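Local coordinates for protein alginate lyase (Bacteroides ovatus, PDB 3NNB) that probably cleaves alginate by beta-elimination, as a bacterial polysaccharide lyase whose largely helical chain belongs to the six-hairpin clan, at residues A[34-39]-A[372-377]; A[145-150]-A[209-214]; A[318-321]-A[327-330]. All blocks are in the same frame, centred on the assembly; numbering follows the deposited sequence.

Contact 1: A[34-39]-A[372-377]; sequences LRDADK and NKRIHL
D36, on helix 27-41, and R374, in segment 372-377 near the end of the chain, meet through one salt bridge that ties an early helix to the C-terminal region. R374 NH2 donates to D36 OD2 over 3.1 Å with an N-H...O angle of 151°. The oxygen lies close to the guanidinium plane, at the edge of the group, whereas the donor reaches the carboxylate on its anti side. One oxygen and one NH2 make the bridge, and the two planes are turned 54° apart. R374 starts with CG anti to the backbone N (chi1 -165°) and bends at chi3, which brings NH2 to the acid.

On the packed side D36 touches T110 of helix 98-118, whose OG1 also takes a hydrogen bond from R374 NH2, and R374 lies on L33 of helix 27-41. The looser side is wet. Water 1 donates to D36 OD2 at 2.7 Å and accepts from R374 NE at 2.9 Å, bridging the same pair. An alanine in place of D36 would probably leave NH2 with T110 but without its charged mate, and the water without one of its two holders. The chemistry implies a polar, partly hydrated link, with only 65 Å² buried between the segments.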
loop_
_atom_site.group_PDB
_atom_site.type_symbol
_atom_site.label_atom_id
_atom_site.label_comp_id
_atom_site.label_asym_id
_atom_site.label_seq_id
_atom_site.Cartn_x
_atom_site.Cartn_y
_atom_site.Cartn_z
ATOM N N LEU A 34 2.695 6.998 -19.627
ATOM C CA LEU A 34 2.423 8.382 -20.030
ATOM C C LEU A 34 0.985 8.615 -20.424
ATOM O O LEU A 34 0.447 9.705 -20.184
ATOM C CB LEU A 34 3.376 8.856 -21.125
ATOM C CG LEU A 34 4.870 8.750 -20.788
ATOM C CD1 LEU A 34 5.774 9.377 -21.889
ATOM C CD2 LEU A 34 5.230 9.300 -19.444
ATOM N N ARG A 35 0.341 7.603 -21.014
ATOM C CA ARG A 35 -1.109 7.665 -21.251
ATOM C C ARG A 35 -1.898 7.754 -19.963
ATOM O O ARG A 35 -2.833 8.530 -19.885
ATOM C CB ARG A 35 -1.589 6.483 -22.080
ATOM C CG ARG A 35 -1.241 6.613 -23.539
ATOM C CD ARG A 35 -1.830 5.451 -24.353
ATOM N NE ARG A 35 -1.044 5.201 -25.565
ATOM N N ASP A 36 -1.547 6.957 -18.950
ATOM C CA ASP A 36 -2.207 7.040 -17.654
ATOM C C ASP A 36 -1.996 8.470 -17.071
ATOM O O ASP A 36 -2.890 9.054 -16.472
ATOM C CB ASP A 36 -1.623 6.027 -16.651
ATOM C CG ASP A 36 -2.018 4.586 -16.931
ATOM O OD1 ASP A 36 -2.899 4.316 -17.781
ATOM O OD2 ASP A 36 -1.411 3.733 -16.258
ATOM N N ALA A 37 -0.803 9.023 -17.211
ATOM C CA ALA A 37 -0.523 10.357 -16.683
ATOM C C ALA A 37 -1.338 11.389 -17.422
ATOM O O ALA A 37 -1.848 12.321 -16.823
ATOM C CB ALA A 37 0.988 10.680 -16.842
ATOM N N ASP A 38 -1.454 11.236 -18.749
ATOM C CA ASP A 38 -2.303 12.159 -19.533
ATOM C C ASP A 38 -3.750 12.096 -19.066
ATOM O O ASP A 38 -4.459 13.117 -19.006
ATOM C CB ASP A 38 -2.182 11.837 -21.044
ATOM C CG ASP A 38 -0.849 12.248 -21.633
ATOM O OD1 ASP A 38 -0.104 13.071 -21.051
ATOM O OD2 ASP A 38 -0.531 11.721 -22.725
ATOM N N LYS A 39 -4.215 10.915 -18.664
ATOM C CA LYS A 39 -5.566 10.794 -18.121
ATOM C C LYS A 39 -5.670 11.504 -16.754
ATOM O O LYS A 39 -6.663 12.184 -16.453
ATOM C CB LYS A 39 -5.962 9.321 -17.965
ATOM C CG LYS A 39 -6.254 8.612 -19.270
ATOM C CD LYS A 39 -6.580 7.119 -19.021
ATOM C CE LYS A 39 -6.498 6.310 -20.313
ATOM N NZ LYS A 39 -6.467 4.838 -20.053
ATOM N N ASN A 372 2.973 -4.107 -21.630
ATOM C CA ASN A 372 2.784 -2.683 -21.344
ATOM C C ASN A 372 2.338 -2.368 -19.878
ATOM O O ASN A 372 2.181 -1.212 -19.528
ATOM C CB ASN A 372 1.777 -2.057 -22.320
ATOM C CG ASN A 372 0.365 -2.571 -22.050
ATOM O OD1 ASN A 372 0.187 -3.778 -21.946
ATOM N ND2 ASN A 372 -0.600 -1.682 -21.860
ATOM N N LYS A 373 2.147 -3.376 -19.034
ATOM C CA LYS A 373 1.716 -3.130 -17.654
ATOM C C LYS A 373 2.850 -2.504 -16.870
ATOM O O LYS A 373 4.021 -2.842 -17.029
ATOM C CB LYS A 373 1.297 -4.443 -16.969
ATOM C CG LYS A 373 0.040 -5.103 -17.557
ATOM C CD LYS A 373 -1.165 -4.172 -17.632
ATOM C CE LYS A 373 -2.435 -4.915 -18.089
ATOM N NZ LYS A 373 -3.626 -4.015 -18.208
ATOM N N ARG A 374 2.482 -1.533 -16.052
ATOM C CA ARG A 374 3.426 -0.754 -15.263
ATOM C C ARG A 374 4.344 -1.577 -14.395
ATOM O O ARG A 374 5.467 -1.174 -14.142
ATOM C CB ARG A 374 2.659 0.241 -14.397
ATOM C CG ARG A 374 3.531 1.317 -13.835
ATOM C CD ARG A 374 2.769 2.171 -12.825
ATOM N NE ARG A 374 1.685 2.888 -13.482
ATOM C CZ ARG A 374 0.893 3.776 -12.869
ATOM N NH1 ARG A 374 1.085 4.056 -11.579
ATOM N NH2 ARG A 374 -0.045 4.384 -13.559
ATOM N N ILE A 375 3.888 -2.724 -13.919
ATOM C CA ILE A 375 4.656 -3.515 -12.982
ATOM C C ILE A 375 5.995 -3.974 -13.603
ATOM O O ILE A 375 6.972 -4.147 -12.899
ATOM C CB ILE A 375 3.804 -4.701 -12.434
ATOM C CG1 ILE A 375 4.457 -5.289 -11.210
ATOM C CG2 ILE A 375 3.535 -5.718 -13.550
ATOM C CD1 ILE A 375 3.458 -6.048 -10.327
ATOM N N HIS A 376 6.059 -4.070 -14.930
ATOM C CA HIS A 376 7.315 -4.409 -15.592
ATOM C C HIS A 376 8.416 -3.366 -15.375
ATOM O O HIS A 376 9.626 -3.663 -15.396
ATOM C CB HIS A 376 7.105 -4.615 -17.092
ATOM C CG HIS A 376 6.308 -5.823 -17.453
ATOM N ND1 HIS A 376 6.815 -7.112 -17.363
ATOM C CD2 HIS A 376 5.055 -5.938 -17.945
ATOM C CE1 HIS A 376 5.905 -7.960 -17.815
ATOM N NE2 HIS A 376 4.823 -7.275 -18.156
ATOM N N LEU A 377 8.007 -2.125 -15.151
ATOM C CA LEU A 377 8.924 -1.048 -14.904
ATOM C C LEU A 377 9.390 -0.990 -13.430
ATOM O O LEU A 377 10.531 -0.655 -13.146
ATOM C CB LEU A 377 8.240 0.294 -15.240
ATOM C CG LEU A 377 7.746 0.563 -16.662
ATOM C CD1 LEU A 377 7.010 1.902 -16.764
ATOM C CD2 LEU A 377 8.922 0.492 -17.705
HETATM O O HOH W 1 1.120 2.661 -16.287
#

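Contact 2: A[145-150]-A[209-214]; sequences HLTYGQ and SPVAAE
A type I beta turn from L146 to G149 packs against the N-terminal end of helix 210-216, where V211 of the first helical turn faces T147 and L146. G149 N bonds back to L146 O, closing the turn, and the helix start is marked by S209, whose OG accepts from V211 N at 3.0 Å and more weakly from A212 N: an N-cap.

Across the interface, 111 Å² in all, the contact is van der Waals packing of V211 methyls on backbone carbonyls. V211 gives both branches of its side chain to it. CG1, anti to the backbone N (chi1 175°), approaches the carbonyl oxygen L146 O at 3.9 Å, while V211 CG2 lies 4.2 Å from T147 O. The methyls V211 CG2 and T147 CG2 are more loosely set, 4.4 Å apart. No direct hydrogen bond joins the segments; water 2 supplies the polar link, 2.8 Å from T147 OG1 and 2.7 Å from S209 OG, so that the capping hydroxyl serves both its helix and the turn.

T147 CG2 also lies over one face of the Y148 ring, 3.7 Å above its plane and offset toward the rim. W205, on helix 189-208, touches L146 and A212, thus meeting both segments, and its NE1 makes a weak hydrogen bond to T147 OG1. H145 NE2 bonds D62 OD1. The other ring nitrogen, H145 ND1, accepts from T147 N at 3.1 Å, nearly straight at 165° and with the donor in the imidazole plane.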
loop_
_atom_site.group_PDB
_atom_site.type_symbol
_atom_site.label_atom_id
_atom_site.label_comp_id
_atom_site.label_asym_id
_atom_site.label_seq_id
_atom_site.Cartn_x
_atom_site.Cartn_y
_atom_site.Cartn_z
ATOM N N HIS A 145 -4.517 12.769 10.667
ATOM C CA HIS A 145 -4.932 11.702 11.580
ATOM C C HIS A 145 -6.061 10.912 10.949
ATOM O O HIS A 145 -6.695 11.359 10.010
ATOM C CB HIS A 145 -5.397 12.255 12.918
ATOM C CG HIS A 145 -6.680 13.013 12.845
ATOM N ND1 HIS A 145 -7.920 12.393 12.926
ATOM C CD2 HIS A 145 -6.923 14.332 12.698
ATOM C CE1 HIS A 145 -8.862 13.308 12.839
ATOM N NE2 HIS A 145 -8.287 14.487 12.687
ATOM N N LEU A 146 -6.296 9.716 11.479
ATOM C CA LEU A 146 -7.359 8.845 11.000
ATOM C C LEU A 146 -8.246 8.402 12.187
ATOM O O LEU A 146 -8.684 7.264 12.272
ATOM C CB LEU A 146 -6.766 7.642 10.228
ATOM C CG LEU A 146 -6.324 7.991 8.789
ATOM C CD1 LEU A 146 -4.881 8.464 8.841
ATOM C CD2 LEU A 146 -6.443 6.807 7.869
ATOM N N THR A 147 -8.605 9.351 13.066
ATOM C CA THR A 147 -9.533 9.070 14.145
ATOM C C THR A 147 -10.864 8.522 13.643
ATOM O O THR A 147 -11.491 7.689 14.329
ATOM C CB THR A 147 -9.717 10.325 15.037
ATOM O OG1 THR A 147 -8.430 10.677 15.535
ATOM C CG2 THR A 147 -10.696 10.034 16.220
ATOM N N TYR A 148 -11.278 8.942 12.437
ATOM C CA TYR A 148 -12.563 8.516 11.880
ATOM C C TYR A 148 -12.405 7.604 10.662
ATOM O O TYR A 148 -13.275 7.541 9.825
ATOM C CB TYR A 148 -13.464 9.721 11.629
ATOM C CG TYR A 148 -13.774 10.436 12.946
ATOM C CD1 TYR A 148 -14.783 9.956 13.784
ATOM C CD2 TYR A 148 -13.021 11.518 13.380
ATOM C CE1 TYR A 148 -15.037 10.561 15.021
ATOM C CE2 TYR A 148 -13.260 12.104 14.601
ATOM C CZ TYR A 148 -14.294 11.644 15.415
ATOM O OH TYR A 148 -14.533 12.238 16.670
ATOM N N GLY A 149 -11.251 6.924 10.584
ATOM C CA GLY A 149 -11.025 5.897 9.564
ATOM C C GLY A 149 -11.848 4.658 9.882
ATOM O O GLY A 149 -11.805 4.146 11.001
ATOM N N GLN A 150 -12.542 4.155 8.872
ATOM C CA GLN A 150 -13.395 2.958 8.995
ATOM C C GLN A 150 -14.349 2.932 10.180
ATOM O O GLN A 150 -14.410 1.977 10.978
ATOM C CB GLN A 150 -12.582 1.669 8.881
ATOM C CG GLN A 150 -11.966 1.507 7.528
ATOM C CD GLN A 150 -11.408 0.130 7.290
ATOM O OE1 GLN A 150 -11.885 -0.868 7.874
ATOM N NE2 GLN A 150 -10.390 0.049 6.421
ATOM N N SER A 209 -2.174 8.054 19.486
ATOM C CA SER A 209 -3.605 7.918 19.485
ATOM C C SER A 209 -4.052 6.538 19.889
ATOM O O SER A 209 -3.476 5.559 19.461
ATOM C CB SER A 209 -4.125 8.178 18.062
ATOM O OG SER A 209 -5.427 7.639 17.869
ATOM N N PRO A 210 -5.142 6.460 20.640
ATOM C CA PRO A 210 -5.672 5.132 20.963
ATOM C C PRO A 210 -6.252 4.378 19.744
ATOM O O PRO A 210 -6.308 3.154 19.758
ATOM C CB PRO A 210 -6.766 5.409 22.007
ATOM C CG PRO A 210 -7.115 6.795 21.834
ATOM C CD PRO A 210 -5.889 7.541 21.291
ATOM N N VAL A 211 -6.697 5.109 18.732
ATOM C CA VAL A 211 -7.236 4.492 17.519
ATOM C C VAL A 211 -6.083 3.848 16.772
ATOM O O VAL A 211 -6.141 2.651 16.385
ATOM C CB VAL A 211 -7.996 5.538 16.680
ATOM C CG1 VAL A 211 -8.475 4.930 15.327
ATOM C CG2 VAL A 211 -9.188 6.099 17.467
ATOM N N ALA A 212 -4.980 4.591 16.610
ATOM C CA ALA A 212 -3.798 4.026 15.949
ATOM C C ALA A 212 -3.236 2.846 16.744
ATOM O O ALA A 212 -2.791 1.867 16.161
ATOM C CB ALA A 212 -2.732 5.103 15.721
ATOM N N ALA A 213 -3.252 2.927 18.080
ATOM C CA ALA A 213 -2.763 1.885 18.942
ATOM C C ALA A 213 -3.482 0.574 18.700
ATOM O O ALA A 213 -2.862 -0.499 18.799
ATOM C CB ALA A 213 -2.906 2.301 20.454
ATOM N N GLU A 214 -4.791 0.646 18.391
ATOM C CA GLU A 214 -5.586 -0.538 18.046
ATOM C C GLU A 214 -4.956 -1.250 16.836
ATOM O O GLU A 214 -4.868 -2.491 16.794
ATOM C CB GLU A 214 -7.075 -0.192 17.744
ATOM C CG GLU A 214 -7.838 0.679 18.791
ATOM C CD GLU A 214 -9.230 1.134 18.301
ATOM O OE1 GLU A 214 -9.688 0.516 17.322
ATOM O OE2 GLU A 214 -9.854 2.097 18.866
HETATM O O HOH W 2 -7.151 9.656 17.792
#

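Contact 3: A[318-321]-A[327-330]; sequences IPYI and EWPY
Y320 gives 96 Å² and W328 40 Å² of the 172 Å² buried here, and their rings form a T-shaped pair. The edge of the indole points at the face of the phenol ring: W328 CE3 sits 3.5 Å above the Y320 plane, over its centre. The ring planes stand at 87°, and the centroids of the Y320 ring and the six-membered ring of W328 are 4.8 Å apart. W328 has CG anti to its backbone N (chi1 171°), a setting that brings the CE3-CZ3 edge against the face of the tyrosine.

The residues that flank the tryptophan meet the same phenol. E327 O lies at the ring edge, near its plane, 3.4 Å from Y320 CE1. P329 CD comes within 3.4 Å of Y320 OH and 3.6 Å of Y320 CE1. The side chains of Y320 and P329 cross at about a right angle.

Beyond the pair, W328 continues into the protein against L269, A274 and L275, and its ring meets that of W336. Y320 O accepts from Q340 NE2 of helix 336-351. The arrangement is an edge-to-face aromatic pair within the connection between helices 310-317 and 336-351, in a largely helical fold of the six-hairpin clan.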
loop_
_atom_site.group_PDB
_atom_site.type_symbol
_atom_site.label_atom_id
_atom_site.label_comp_id
_atom_site.label_asym_id
_atom_site.label_seq_id
_atom_site.Cartn_x
_atom_site.Cartn_y
_atom_site.Cartn_z
ATOM N N ILE A 318 3.656 -21.265 -3.141
ATOM C CA ILE A 318 4.114 -21.624 -4.489
ATOM C C ILE A 318 3.355 -22.792 -5.141
ATOM O O ILE A 318 2.980 -22.690 -6.298
ATOM C CB ILE A 318 5.653 -21.858 -4.505
ATOM C CG1 ILE A 318 6.335 -20.499 -4.473
ATOM C CG2 ILE A 318 6.087 -22.701 -5.763
ATOM C CD1 ILE A 318 7.802 -20.486 -4.056
ATOM N N PRO A 319 3.113 -23.897 -4.414
ATOM C CA PRO A 319 2.456 -25.033 -5.101
ATOM C C PRO A 319 1.092 -24.740 -5.675
ATOM O O PRO A 319 0.613 -25.460 -6.569
ATOM C CB PRO A 319 2.380 -26.103 -4.014
ATOM C CG PRO A 319 3.511 -25.746 -3.069
ATOM C CD PRO A 319 3.558 -24.254 -3.057
ATOM N N TYR A 320 0.443 -23.692 -5.160
ATOM C CA TYR A 320 -0.866 -23.345 -5.630
ATOM C C TYR A 320 -0.853 -22.458 -6.849
ATOM O O TYR A 320 -1.881 -22.270 -7.476
ATOM C CB TYR A 320 -1.669 -22.681 -4.505
ATOM C CG TYR A 320 -1.908 -23.604 -3.334
ATOM C CD1 TYR A 320 -2.821 -24.659 -3.419
ATOM C CD2 TYR A 320 -1.229 -23.416 -2.125
ATOM C CE1 TYR A 320 -3.040 -25.504 -2.342
ATOM C CE2 TYR A 320 -1.440 -24.232 -1.052
ATOM C CZ TYR A 320 -2.349 -25.282 -1.162
ATOM O OH TYR A 320 -2.540 -26.048 -0.065
ATOM N N ILE A 321 0.312 -21.939 -7.197
ATOM C CA ILE A 321 0.405 -21.068 -8.351
ATOM C C ILE A 321 0.348 -21.919 -9.596
ATOM O O ILE A 321 1.121 -22.879 -9.744
ATOM C CB ILE A 321 1.687 -20.188 -8.335
ATOM C CG1 ILE A 321 1.710 -19.306 -7.091
ATOM C CG2 ILE A 321 1.738 -19.326 -9.592
ATOM C CD1 ILE A 321 3.001 -18.479 -6.923
ATOM N N GLU A 327 -8.006 -27.128 -5.918
ATOM C CA GLU A 327 -6.930 -27.734 -5.124
ATOM C C GLU A 327 -6.542 -26.863 -3.921
ATOM O O GLU A 327 -5.778 -27.296 -3.068
ATOM C CB GLU A 327 -5.729 -27.997 -6.014
ATOM C CG GLU A 327 -6.051 -28.897 -7.234
ATOM C CD GLU A 327 -6.835 -30.109 -6.852
ATOM O OE1 GLU A 327 -6.276 -31.016 -6.164
ATOM O OE2 GLU A 327 -8.047 -30.159 -7.178
ATOM N N TRP A 328 -7.026 -25.619 -3.908
ATOM C CA TRP A 328 -6.791 -24.669 -2.817
ATOM C C TRP A 328 -7.805 -24.925 -1.695
ATOM O O TRP A 328 -9.000 -24.687 -1.854
ATOM C CB TRP A 328 -6.971 -23.239 -3.379
ATOM C CG TRP A 328 -6.975 -22.131 -2.407
ATOM C CD1 TRP A 328 -8.026 -21.313 -2.141
ATOM C CD2 TRP A 328 -5.860 -21.606 -1.681
ATOM N NE1 TRP A 328 -7.664 -20.342 -1.235
ATOM C CE2 TRP A 328 -6.332 -20.496 -0.934
ATOM C CE3 TRP A 328 -4.523 -21.972 -1.561
ATOM C CZ2 TRP A 328 -5.510 -19.770 -0.075
ATOM C CZ3 TRP A 328 -3.714 -21.243 -0.698
ATOM C CH2 TRP A 328 -4.213 -20.145 0.023
ATOM N N PRO A 329 -7.330 -25.436 -0.542
ATOM C CA PRO A 329 -8.227 -25.895 0.502
ATOM C C PRO A 329 -8.674 -24.810 1.509
ATOM O O PRO A 329 -8.883 -25.100 2.676
ATOM C CB PRO A 329 -7.403 -26.992 1.173
ATOM C CG PRO A 329 -5.961 -26.453 1.075
ATOM C CD PRO A 329 -5.907 -25.736 -0.227
ATOM N N TYR A 330 -8.803 -23.581 1.026
ATOM C CA TYR A 330 -9.254 -22.443 1.803
ATOM C C TYR A 330 -10.246 -21.704 0.896
ATOM O O TYR A 330 -10.407 -22.036 -0.277
ATOM C CB TYR A 330 -8.068 -21.518 2.142
ATOM C CG TYR A 330 -6.913 -22.279 2.790
ATOM C CD1 TYR A 330 -6.957 -22.619 4.138
ATOM C CD2 TYR A 330 -5.829 -22.728 2.053
ATOM C CE1 TYR A 330 -5.932 -23.330 4.734
ATOM C CE2 TYR A 330 -4.837 -23.472 2.628
ATOM C CZ TYR A 330 -4.898 -23.765 3.976
ATOM O OH TYR A 330 -3.894 -24.525 4.575
#

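Contact 1 joins segments 333 residues apart, and both other contacts lie in the chain between them. Contacts 2 and 3 follow one another in series, the first spanning 59 residues and the second only six. None touches another. The centres of contacts 1 and 2 are 34 Å apart. The centres of contacts 1 and 3 are 31 Å apart, with their nearest atoms about 13 Å apart. The centres of contacts 2 and 3 are 35 Å apart. Contacts 1 and 2 fall on opposite sides of the chain's centre, each 18 Å from it; contact 3 is 24 Å out. The sodium ion, held at E182, S184 and F187, involves no residue of the six segments.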